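Local coordinates for rhamnose ABC transporter, rhamnose-binding protein (Actinomyces odontolyticus ATCC 17982, PDB 5BQ3) that probably binds a carbohydrate, likely rhamnose, outside the cell as the solute-binding component of an ABC sugar transporter, at residues 43-48 and 114-119; 64-69 and 75-80; 146-151 and 242-247; 201-206 and 231-236. All blocks are in the same frame, centred on the assembly; numbering follows the deposited sequence.

Overall arrangement
Contacts 1 and 2 belong to the lobe built on the six-stranded parallel sheet, contacts 3 and 4 to that on the second, as in two-lobed periplasmic binding proteins. Contact 1 is buried, its centre about 10 Å from the chain's centre; the centres of the others lie about 21 to 24 Å out, and these are partly buried. Contact 2 is nested within the loop closed by contact 1, contact 4 within that of contact 3. Contacts 3 and 4 touch: L245 of strand 244-247 packs on A231 and L234. Each contact uses an aromatic face: selenium meets it in contact 1, the G65-P66 backbone in contact 2, glutamine CB and carbonyl in contact 3, another aromatic in contact 4.

Contact 1: residues 43-48 and 114-119; sequences DVMLGG and VTFDSD
A Met-aromatic contact between selenomethionine M45 and F116 joins helix 40-56 to the C-terminal end of strand 112-116 in the buried part of the six-stranded lobe. The evidence is the position of the selenium: M45 SE lies 3.8 Å from the centroid of the F116 ring and 13° off its normal, hence almost centrally over one face. M45 CG approaches the rim at F116 CE2, at 3.7 Å. The bend at chi3 (64°) then swings the terminal methyl outward over the same face, bringing M45 CE to 3.7 Å from F116 CZ. Selenium also meets the next residue, with M45 SE 4.1 Å from D117 CB. D117 has positive phi and negative psi, and S118 N makes a weak bond to F116 O, which together describe a classic gamma turn where the strand ends. Across the turn, T115 OG1 donates to D119 OD1 at 2.7 Å, nearly along the acceptor's C-O axis, and D119 OD1 also forms a salt bridge with R125. Around the contact, helix 271-287 adds L274 against M45 and D117 and A278 against F116, while V90 of strand 88-91 and I129 of strand 127-130 touch F116 from the flanking strands.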
loop_
_atom_site.group_PDB
_atom_site.type_symbol
_atom_site.label_atom_id
_atom_site.label_comp_id
_atom_site.label_asym_id
_atom_site.label_seq_id
_atom_site.Cartn_x
_atom_site.Cartn_y
_atom_site.Cartn_z
ATOM N N ASP A 43 -0.533 11.760 4.531
ATOM C CA ASP A 43 -0.531 12.449 5.826
ATOM C C ASP A 43 -0.959 11.521 6.978
ATOM O O ASP A 43 -0.539 11.742 8.117
ATOM C CB ASP A 43 -1.421 13.705 5.782
ATOM C CG ASP A 43 -0.814 14.908 5.063
ATOM O OD1 ASP A 43 0.300 14.773 4.500
ATOM O OD2 ASP A 43 -1.455 15.984 5.058
ATOM N N VAL A 44 -1.775 10.487 6.685
ATOM C CA VAL A 44 -2.221 9.474 7.656
ATOM C C VAL A 44 -1.002 8.599 8.015
ATOM O O VAL A 44 -0.799 8.282 9.186
ATOM C CB VAL A 44 -3.423 8.640 7.125
ATOM C CG1 VAL A 44 -3.811 7.531 8.100
ATOM C CG2 VAL A 44 -4.624 9.532 6.837
HETATM N N MSE A 45 -0.179 8.257 6.998
HETATM C CA MSE A 45 1.060 7.483 7.116
HETATM C C MSE A 45 2.086 8.272 7.945
HETATM O O MSE A 45 2.718 7.694 8.832
HETATM C CB MSE A 45 1.601 7.148 5.711
HETATM C CG MSE A 45 2.956 6.432 5.695
HETATM SE SE MSE A 45 3.800 6.410 3.920
HETATM C CE MSE A 45 4.069 8.338 3.651
ATOM N N LEU A 46 2.220 9.594 7.677
ATOM C CA LEU A 46 3.127 10.490 8.412
ATOM C C LEU A 46 2.681 10.640 9.872
ATOM O O LEU A 46 3.528 10.625 10.770
ATOM C CB LEU A 46 3.222 11.878 7.748
ATOM C CG LEU A 46 3.813 11.954 6.339
ATOM C CD1 LEU A 46 3.386 13.238 5.649
ATOM C CD2 LEU A 46 5.320 11.852 6.356
ATOM N N GLY A 47 1.365 10.757 10.081
ATOM C CA GLY A 47 0.741 10.876 11.395
ATOM C C GLY A 47 1.033 9.699 12.307
ATOM O O GLY A 47 1.269 9.887 13.502
ATOM N N GLY A 48 1.035 8.495 11.730
ATOM C CA GLY A 48 1.351 7.250 12.424
ATOM C C GLY A 48 2.822 7.153 12.780
ATOM O O GLY A 48 3.180 6.575 13.810
ATOM N N VAL A 114 15.600 4.398 6.054
ATOM C CA VAL A 114 14.462 3.482 6.051
ATOM C C VAL A 114 13.484 3.958 4.972
ATOM O O VAL A 114 13.067 5.113 4.993
ATOM C CB VAL A 114 13.793 3.380 7.456
ATOM C CG1 VAL A 114 12.519 2.538 7.416
ATOM C CG2 VAL A 114 14.765 2.827 8.494
ATOM N N THR A 115 13.149 3.087 4.016
ATOM C CA THR A 115 12.185 3.423 2.968
ATOM C C THR A 115 10.844 2.780 3.313
ATOM O O THR A 115 10.822 1.707 3.905
ATOM C CB THR A 115 12.683 3.026 1.568
ATOM O OG1 THR A 115 13.071 1.655 1.565
ATOM C CG2 THR A 115 13.829 3.898 1.080
ATOM N N PHE A 116 9.730 3.450 2.982
ATOM C CA PHE A 116 8.381 2.938 3.240
ATOM C C PHE A 116 7.442 3.300 2.077
ATOM O O PHE A 116 7.707 4.262 1.361
ATOM C CB PHE A 116 7.831 3.393 4.621
ATOM C CG PHE A 116 7.556 4.851 4.954
ATOM C CD1 PHE A 116 8.056 5.880 4.160
ATOM C CD2 PHE A 116 6.824 5.193 6.086
ATOM C CE1 PHE A 116 7.805 7.218 4.479
ATOM C CE2 PHE A 116 6.576 6.533 6.405
ATOM C CZ PHE A 116 7.073 7.536 5.603
ATOM N N ASP A 117 6.380 2.492 1.861
ATOM C CA ASP A 117 5.383 2.620 0.777
ATOM C C ASP A 117 6.051 2.261 -0.571
ATOM O O ASP A 117 5.778 1.188 -1.118
ATOM C CB ASP A 117 4.707 4.020 0.758
ATOM C CG ASP A 117 3.781 4.304 -0.411
ATOM O OD1 ASP A 117 2.864 3.488 -0.660
ATOM O OD2 ASP A 117 3.931 5.375 -1.037
ATOM N N SER A 118 6.943 3.140 -1.076
ATOM C CA SER A 118 7.693 2.941 -2.311
ATOM C C SER A 118 9.190 2.900 -2.011
ATOM O O SER A 118 9.725 3.803 -1.361
ATOM C CB SER A 118 7.368 4.028 -3.326
ATOM O OG SER A 118 6.024 3.904 -3.759
ATOM N N ASP A 119 9.850 1.832 -2.481
ATOM C CA ASP A 119 11.267 1.575 -2.270
ATOM C C ASP A 119 12.169 2.302 -3.268
ATOM O O ASP A 119 11.724 2.748 -4.331
ATOM C CB ASP A 119 11.533 0.055 -2.372
ATOM C CG ASP A 119 12.804 -0.436 -1.686
ATOM O OD1 ASP A 119 13.308 0.274 -0.779
ATOM O OD2 ASP A 119 13.283 -1.539 -2.042
#

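Contact 2: residues 64-69 and 75-80; sequences VGPLEA and VSFINS
The F77 ring overlaps the backbone of G65 and P66, with one face laid against the peptide that joins them. G65 CA stands 4.0 Å from the ring centroid and 9° off the normal, a CH-pi contact over the face, and G65 C sits 3.5 Å above the ring plane, displaced toward the rim. The carbonyl continues across the same face as G65 O, while P66 N lies 3.6 Å from F77 CE2. Two side chains extend the overlap: V64 CB is 4.1 Å from F77 CD1, approaching obliquely, and P66 CB is 4.0 Å from F77 CE2. With CG beside the backbone N and anti to the carbonyl carbon (chi1 -67°), F77 projects from its helix toward the loop. Replacing F77 by alanine would probably open a gap against V64 and P66 and leave the G65-P66 peptide without its aromatic cover. One turn on, S80 OG and S80 N reach S76 O from opposite faces of its carbonyl plane. V64 still pairs through its backbone with F32 of the adjacent strand 29-33, so the loop departs directly from the sheet. Strand 60-63, this loop, helix 75-83 and strand 88-91 together form a beta-alpha-beta crossover, the recurring unit of a Rossmann-like lobe.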
loop_
_atom_site.group_PDB
_atom_site.type_symbol
_atom_site.label_atom_id
_atom_site.label_comp_id
_atom_site.label_asym_id
_atom_site.label_seq_id
_atom_site.Cartn_x
_atom_site.Cartn_y
_atom_site.Cartn_z
ATOM N N VAL A 64 9.640 16.949 6.291
ATOM C CA VAL A 64 10.056 17.832 5.192
ATOM C C VAL A 64 9.765 17.125 3.865
ATOM O O VAL A 64 9.704 15.898 3.829
ATOM C CB VAL A 64 11.535 18.317 5.280
ATOM C CG1 VAL A 64 11.779 19.151 6.533
ATOM C CG2 VAL A 64 12.532 17.164 5.180
ATOM N N GLY A 65 9.589 17.891 2.796
ATOM C CA GLY A 65 9.325 17.301 1.493
ATOM C C GLY A 65 8.924 18.264 0.395
ATOM O O GLY A 65 8.683 19.448 0.655
ATOM N N PRO A 66 8.832 17.763 -0.859
ATOM C CA PRO A 66 8.444 18.647 -1.968
ATOM C C PRO A 66 6.935 18.874 -2.046
ATOM O O PRO A 66 6.157 18.071 -1.525
ATOM C CB PRO A 66 8.951 17.896 -3.197
ATOM C CG PRO A 66 8.906 16.460 -2.810
ATOM C CD PRO A 66 9.093 16.383 -1.324
ATOM N N LEU A 67 6.524 19.964 -2.717
ATOM C CA LEU A 67 5.111 20.279 -2.923
ATOM C C LEU A 67 4.569 19.519 -4.136
ATOM O O LEU A 67 3.354 19.364 -4.273
ATOM C CB LEU A 67 4.886 21.789 -3.104
ATOM C CG LEU A 67 5.227 22.720 -1.937
ATOM C CD1 LEU A 67 4.878 24.148 -2.291
ATOM C CD2 LEU A 67 4.483 22.336 -0.659
ATOM N N GLU A 68 5.480 19.060 -5.017
ATOM C CA GLU A 68 5.179 18.319 -6.242
ATOM C C GLU A 68 5.927 16.986 -6.244
ATOM O O GLU A 68 7.118 16.948 -5.921
ATOM C CB GLU A 68 5.558 19.147 -7.488
ATOM C CG GLU A 68 4.820 20.473 -7.626
ATOM C CD GLU A 68 3.527 20.447 -8.421
ATOM O OE1 GLU A 68 2.596 19.702 -8.033
ATOM O OE2 GLU A 68 3.436 21.191 -9.424
ATOM N N ALA A 69 5.228 15.896 -6.606
ATOM C CA ALA A 69 5.810 14.556 -6.650
ATOM C C ALA A 69 6.501 14.294 -7.997
ATOM O O ALA A 69 5.868 13.850 -8.958
ATOM C CB ALA A 69 4.746 13.503 -6.374
ATOM N N VAL A 75 15.548 14.928 -3.584
ATOM C CA VAL A 75 17.021 14.975 -3.541
ATOM C C VAL A 75 17.548 16.179 -2.715
ATOM O O VAL A 75 18.448 15.993 -1.892
ATOM C CB VAL A 75 17.630 14.955 -4.972
ATOM C CG1 VAL A 75 19.153 15.092 -4.950
ATOM C CG2 VAL A 75 17.227 13.687 -5.717
ATOM N N SER A 76 16.987 17.387 -2.920
ATOM C CA SER A 76 17.402 18.595 -2.194
ATOM C C SER A 76 17.068 18.503 -0.700
ATOM O O SER A 76 17.828 19.016 0.121
ATOM C CB SER A 76 16.759 19.841 -2.797
ATOM O OG SER A 76 15.344 19.780 -2.753
ATOM N N PHE A 77 15.952 17.832 -0.354
ATOM C CA PHE A 77 15.485 17.643 1.022
ATOM C C PHE A 77 16.308 16.580 1.759
ATOM O O PHE A 77 16.524 16.734 2.961
ATOM C CB PHE A 77 13.989 17.292 1.055
ATOM C CG PHE A 77 13.115 18.433 0.600
ATOM C CD1 PHE A 77 12.716 19.423 1.490
ATOM C CD2 PHE A 77 12.718 18.540 -0.727
ATOM C CE1 PHE A 77 11.931 20.495 1.062
ATOM C CE2 PHE A 77 11.935 19.614 -1.157
ATOM C CZ PHE A 77 11.546 20.585 -0.259
ATOM N N ILE A 78 16.772 15.521 1.050
ATOM C CA ILE A 78 17.613 14.462 1.632
ATOM C C ILE A 78 18.960 15.086 2.030
ATOM O O ILE A 78 19.384 14.927 3.173
ATOM C CB ILE A 78 17.789 13.228 0.686
ATOM C CG1 ILE A 78 16.433 12.566 0.347
ATOM C CG2 ILE A 78 18.752 12.192 1.295
ATOM C CD1 ILE A 78 16.381 11.897 -1.028
ATOM N N ASN A 79 19.590 15.835 1.100
ATOM C CA ASN A 79 20.873 16.521 1.290
ATOM C C ASN A 79 20.814 17.550 2.424
ATOM O O ASN A 79 21.804 17.709 3.141
ATOM C CB ASN A 79 21.317 17.204 -0.010
ATOM C CG ASN A 79 21.599 16.268 -1.167
ATOM O OD1 ASN A 79 21.953 15.092 -0.998
ATOM N ND2 ASN A 79 21.483 16.791 -2.376
ATOM N N SER A 80 19.660 18.239 2.585
ATOM C CA SER A 80 19.421 19.244 3.626
ATOM C C SER A 80 19.441 18.618 5.021
ATOM O O SER A 80 20.010 19.204 5.943
ATOM C CB SER A 80 18.084 19.941 3.398
ATOM O OG SER A 80 18.106 20.735 2.223
#

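Contact 3: residues 146-151 and 242-247; sequences SDQIGG and KVFLTG
The last turn of helix 134-149 comes down on strand 244-247 with the CA atoms of Q148 and F244 7.0 Å apart, the helix lying on one face of a parallel sheet in an alpha/beta lobe. The helix ends just beyond this point: G150 takes positive phi, and S146 O accepts from both G150 N and G151 N, the latter at 2.8 Å. Q148 carries the contact. Its CB lies over the F244 ring, 4.2 Å from the centroid of that ring and 27° off the normal, in a CH-pi contact, and its carbonyl Q148 O rests 3.4 Å above the ring plane, displaced toward the rim. Beyond CG the chain of Q148 is extended, slanting down to the strand between F244 and T246. Its amide plane, 68° from the ring plane, is not stacked on it; the NH2 end is the one that faces F244. A serine in place of F244 would lose the ring, and is likely to leave the CB and carbonyl of Q148 uncovered and its amide freer to turn. On the other side of the sheet L245 packs on helix 224-236, while F244 also touches A218 of strand 218-221. T246 OG1 is bonded to E265 O, and Q148 OE1 merely rests 3.9 Å from T246 CB; Q148 NE2 lies 3.5 Å from F244 CD1, with F244 CB next at 3.6 Å.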
loop_
_atom_site.group_PDB
_atom_site.type_symbol
_atom_site.label_atom_id
_atom_site.label_comp_id
_atom_site.label_asym_id
_atom_site.label_seq_id
_atom_site.Cartn_x
_atom_site.Cartn_y
_atom_site.Cartn_z
ATOM N N SER A 146 -14.521 -15.347 -4.221
ATOM C CA SER A 146 -15.018 -16.695 -3.940
ATOM C C SER A 146 -16.142 -16.685 -2.903
ATOM O O SER A 146 -17.157 -17.352 -3.105
ATOM C CB SER A 146 -13.877 -17.590 -3.465
ATOM O OG SER A 146 -14.262 -18.954 -3.458
ATOM N N ASP A 147 -15.980 -15.890 -1.829
ATOM C CA ASP A 147 -16.952 -15.742 -0.745
ATOM C C ASP A 147 -18.252 -15.074 -1.240
ATOM O O ASP A 147 -19.339 -15.522 -0.869
ATOM C CB ASP A 147 -16.331 -14.930 0.411
ATOM C CG ASP A 147 -17.242 -14.647 1.590
ATOM O OD1 ASP A 147 -17.783 -15.618 2.174
ATOM O OD2 ASP A 147 -17.378 -13.459 1.960
ATOM N N GLN A 148 -18.136 -14.025 -2.083
ATOM C CA GLN A 148 -19.273 -13.269 -2.598
ATOM C C GLN A 148 -20.021 -14.006 -3.720
ATOM O O GLN A 148 -21.254 -14.010 -3.694
ATOM C CB GLN A 148 -18.831 -11.878 -3.068
ATOM C CG GLN A 148 -18.672 -10.882 -1.916
ATOM C CD GLN A 148 -17.978 -9.601 -2.314
ATOM O OE1 GLN A 148 -16.899 -9.279 -1.812
ATOM N NE2 GLN A 148 -18.595 -8.823 -3.197
ATOM N N ILE A 149 -19.301 -14.620 -4.693
ATOM C CA ILE A 149 -19.920 -15.343 -5.819
ATOM C C ILE A 149 -20.542 -16.677 -5.360
ATOM O O ILE A 149 -21.481 -17.161 -5.993
ATOM C CB ILE A 149 -18.982 -15.558 -7.043
ATOM C CG1 ILE A 149 -17.696 -16.351 -6.684
ATOM C CG2 ILE A 149 -18.670 -14.229 -7.730
ATOM C CD1 ILE A 149 -16.772 -16.711 -7.857
ATOM N N GLY A 150 -20.021 -17.242 -4.278
ATOM C CA GLY A 150 -20.507 -18.495 -3.720
ATOM C C GLY A 150 -19.711 -19.714 -4.133
ATOM O O GLY A 150 -20.278 -20.800 -4.246
ATOM N N GLY A 151 -18.406 -19.535 -4.348
ATOM C CA GLY A 151 -17.485 -20.609 -4.707
ATOM C C GLY A 151 -17.158 -20.758 -6.179
ATOM O O GLY A 151 -16.084 -21.263 -6.520
ATOM N N LYS A 242 -26.829 -7.346 -8.002
ATOM C CA LYS A 242 -26.785 -8.565 -8.816
ATOM C C LYS A 242 -25.332 -8.922 -9.179
ATOM O O LYS A 242 -24.923 -10.069 -8.987
ATOM C CB LYS A 242 -27.649 -8.407 -10.080
ATOM C CG LYS A 242 -29.147 -8.335 -9.794
ATOM C CD LYS A 242 -29.949 -8.076 -11.057
ATOM C CE LYS A 242 -31.429 -8.026 -10.778
ATOM N NZ LYS A 242 -32.214 -7.772 -12.013
ATOM N N VAL A 243 -24.560 -7.937 -9.688
ATOM C CA VAL A 243 -23.149 -8.109 -10.038
ATOM C C VAL A 243 -22.323 -7.554 -8.871
ATOM O O VAL A 243 -22.436 -6.370 -8.540
ATOM C CB VAL A 243 -22.776 -7.461 -11.406
ATOM C CG1 VAL A 243 -21.275 -7.552 -11.682
ATOM C CG2 VAL A 243 -23.563 -8.088 -12.552
ATOM N N PHE A 244 -21.528 -8.427 -8.231
ATOM C CA PHE A 244 -20.681 -8.075 -7.092
ATOM C C PHE A 244 -19.441 -7.305 -7.532
ATOM O O PHE A 244 -18.915 -7.546 -8.614
ATOM C CB PHE A 244 -20.259 -9.337 -6.318
ATOM C CG PHE A 244 -21.390 -10.047 -5.617
ATOM C CD1 PHE A 244 -21.740 -9.715 -4.312
ATOM C CD2 PHE A 244 -22.094 -11.064 -6.252
ATOM C CE1 PHE A 244 -22.791 -10.372 -3.664
ATOM C CE2 PHE A 244 -23.145 -11.720 -5.604
ATOM C CZ PHE A 244 -23.485 -11.368 -4.314
ATOM N N LEU A 245 -18.972 -6.378 -6.691
ATOM C CA LEU A 245 -17.775 -5.606 -6.987
ATOM C C LEU A 245 -16.850 -5.601 -5.783
ATOM O O LEU A 245 -17.242 -5.225 -4.678
ATOM C CB LEU A 245 -18.096 -4.170 -7.449
ATOM C CG LEU A 245 -16.887 -3.241 -7.668
ATOM C CD1 LEU A 245 -16.052 -3.657 -8.869
ATOM C CD2 LEU A 245 -17.318 -1.823 -7.802
ATOM N N THR A 246 -15.610 -6.015 -6.022
ATOM C CA THR A 246 -14.560 -6.065 -5.017
ATOM C C THR A 246 -13.226 -5.674 -5.680
ATOM O O THR A 246 -13.168 -5.441 -6.892
ATOM C CB THR A 246 -14.546 -7.442 -4.318
ATOM O OG1 THR A 246 -13.647 -7.394 -3.214
ATOM C CG2 THR A 246 -14.183 -8.585 -5.247
ATOM N N GLY A 247 -12.188 -5.572 -4.865
ATOM C CA GLY A 247 -10.852 -5.208 -5.309
ATOM C C GLY A 247 -10.150 -4.373 -4.269
ATOM O O GLY A 247 -10.269 -4.645 -3.071
#

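Contact 4: residues 201-206 and 231-236; sequences KSFQEA and ARYLST
F203 and A206 are the residues through which helix 199-212 meets R232 and Y233 of helix 224-236, two neighbouring crossover helices of the alpha/beta lobe. The axes of the short segments pass 9.3 Å apart with a signed crossing angle of -46°. S202, touching L158, places the first helix on strand 153-159. Next comes F203, whose CG is anti to the backbone N (chi1 -171°), so that the ring reaches across to the other helix. There it receives Y233 in two ways: Y233 CB makes a CH-pi contact 4.1 Å from the F203 ring centroid, and the tyrosine ring turns its edge to the F203 face, a T-shaped pair with planes at 89° and centroids 5.8 Å apart. R232 bends at chi3 and lays its guanidinium nearly parallel to the F203 ring, with F203 CD2 over the guanidinium face, 3.4 Å from R232 NH2. That same nitrogen has a salt bridge to D199, which probably helps to hold the group flat beside the phenylalanine. One turn after F203, A206 also touches L158 and lies against a face of Y233. Its carbonyl carbon, A206 C, sits 4.0 Å above the tyrosine ring plane toward the rim, and A206 O is 3.6 Å from Y233 CE2.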
loop_
_atom_site.group_PDB
_atom_site.type_symbol
_atom_site.label_atom_id
_atom_site.label_comp_id
_atom_site.label_asym_id
_atom_site.label_seq_id
_atom_site.Cartn_x
_atom_site.Cartn_y
_atom_site.Cartn_z
ATOM N N LYS A 201 -12.417 6.579 -18.315
ATOM C CA LYS A 201 -12.059 5.365 -19.056
ATOM C C LYS A 201 -12.534 4.104 -18.303
ATOM O O LYS A 201 -13.109 3.220 -18.936
ATOM C CB LYS A 201 -10.538 5.324 -19.332
ATOM C CG LYS A 201 -10.023 4.090 -20.091
ATOM C CD LYS A 201 -10.317 4.112 -21.589
ATOM C CE LYS A 201 -9.752 2.893 -22.274
ATOM N NZ LYS A 201 -10.245 2.764 -23.670
ATOM N N SER A 202 -12.323 4.038 -16.966
ATOM C CA SER A 202 -12.738 2.911 -16.113
ATOM C C SER A 202 -14.264 2.735 -16.103
ATOM O O SER A 202 -14.741 1.600 -16.027
ATOM C CB SER A 202 -12.236 3.089 -14.685
ATOM O OG SER A 202 -10.823 3.170 -14.620
ATOM N N PHE A 203 -15.021 3.856 -16.182
ATOM C CA PHE A 203 -16.484 3.859 -16.233
ATOM C C PHE A 203 -16.958 3.275 -17.565
ATOM O O PHE A 203 -17.917 2.500 -17.585
ATOM C CB PHE A 203 -17.034 5.284 -16.041
ATOM C CG PHE A 203 -18.533 5.364 -15.872
ATOM C CD1 PHE A 203 -19.374 5.427 -16.978
ATOM C CD2 PHE A 203 -19.105 5.392 -14.608
ATOM C CE1 PHE A 203 -20.760 5.485 -16.822
ATOM C CE2 PHE A 203 -20.491 5.472 -14.452
ATOM C CZ PHE A 203 -21.310 5.506 -15.559
ATOM N N GLN A 204 -16.288 3.663 -18.673
ATOM C CA GLN A 204 -16.577 3.209 -20.035
ATOM C C GLN A 204 -16.250 1.728 -20.189
ATOM O O GLN A 204 -16.992 1.010 -20.863
ATOM C CB GLN A 204 -15.796 4.040 -21.064
ATOM C CG GLN A 204 -16.414 5.409 -21.341
ATOM C CD GLN A 204 -15.477 6.396 -22.004
ATOM O OE1 GLN A 204 -14.327 6.094 -22.353
ATOM N NE2 GLN A 204 -15.958 7.616 -22.186
ATOM N N GLU A 205 -15.151 1.270 -19.549
ATOM C CA GLU A 205 -14.713 -0.130 -19.567
ATOM C C GLU A 205 -15.690 -1.011 -18.795
ATOM O O GLU A 205 -15.961 -2.124 -19.235
ATOM C CB GLU A 205 -13.289 -0.288 -19.011
ATOM C CG GLU A 205 -12.189 0.193 -19.950
ATOM C CD GLU A 205 -12.124 -0.425 -21.336
ATOM O OE1 GLU A 205 -12.222 -1.668 -21.451
ATOM O OE2 GLU A 205 -11.953 0.339 -22.310
ATOM N N ALA A 206 -16.238 -0.502 -17.673
ATOM C CA ALA A 206 -17.225 -1.200 -16.840
ATOM C C ALA A 206 -18.570 -1.307 -17.563
ATOM O O ALA A 206 -19.260 -2.317 -17.419
ATOM C CB ALA A 206 -17.400 -0.476 -15.516
ATOM N N ALA A 231 -18.223 1.141 -9.379
ATOM C CA ALA A 231 -19.255 1.251 -8.349
ATOM C C ALA A 231 -20.296 2.291 -8.744
ATOM O O ALA A 231 -21.486 2.069 -8.523
ATOM C CB ALA A 231 -18.631 1.615 -7.016
ATOM N N ARG A 232 -19.851 3.405 -9.371
ATOM C CA ARG A 232 -20.721 4.480 -9.842
ATOM C C ARG A 232 -21.607 3.985 -10.988
ATOM O O ARG A 232 -22.764 4.400 -11.077
ATOM C CB ARG A 232 -19.895 5.698 -10.276
ATOM C CG ARG A 232 -20.702 6.996 -10.303
ATOM C CD ARG A 232 -19.844 8.230 -10.507
ATOM N NE ARG A 232 -19.338 8.333 -11.876
ATOM C CZ ARG A 232 -18.074 8.126 -12.223
ATOM N NH1 ARG A 232 -17.168 7.806 -11.305
ATOM N NH2 ARG A 232 -17.702 8.242 -13.490
ATOM N N TYR A 233 -21.076 3.083 -11.839
ATOM C CA TYR A 233 -21.825 2.502 -12.953
ATOM C C TYR A 233 -22.866 1.500 -12.450
ATOM O O TYR A 233 -24.022 1.585 -12.862
ATOM C CB TYR A 233 -20.890 1.839 -13.989
ATOM C CG TYR A 233 -21.628 0.993 -15.007
ATOM C CD1 TYR A 233 -22.383 1.584 -16.018
ATOM C CD2 TYR A 233 -21.611 -0.396 -14.934
ATOM C CE1 TYR A 233 -23.100 0.811 -16.930
ATOM C CE2 TYR A 233 -22.324 -1.180 -15.839
ATOM C CZ TYR A 233 -23.063 -0.572 -16.841
ATOM O OH TYR A 233 -23.757 -1.339 -17.749
ATOM N N LEU A 234 -22.449 0.543 -11.591
ATOM C CA LEU A 234 -23.309 -0.515 -11.054
ATOM C C LEU A 234 -24.479 0.030 -10.228
ATOM O O LEU A 234 -25.592 -0.475 -10.375
ATOM C CB LEU A 234 -22.503 -1.523 -10.222
ATOM C CG LEU A 234 -21.584 -2.461 -11.009
ATOM C CD1 LEU A 234 -20.466 -2.970 -10.139
ATOM C CD2 LEU A 234 -22.353 -3.623 -11.610
ATOM N N SER A 235 -24.244 1.074 -9.402
ATOM C CA SER A 235 -25.269 1.702 -8.557
ATOM C C SER A 235 -26.363 2.409 -9.375
ATOM O O SER A 235 -27.505 2.488 -8.919
ATOM C CB SER A 235 -24.636 2.698 -7.594
ATOM O OG SER A 235 -23.941 3.719 -8.289
ATOM N N THR A 236 -26.010 2.922 -10.572
ATOM C CA THR A 236 -26.931 3.640 -11.464
ATOM C C THR A 236 -27.569 2.705 -12.512
ATOM O O THR A 236 -28.476 3.132 -13.230
ATOM C CB THR A 236 -26.211 4.816 -12.153
ATOM O OG1 THR A 236 -25.044 4.340 -12.828
ATOM C CG2 THR A 236 -25.843 5.935 -11.182
#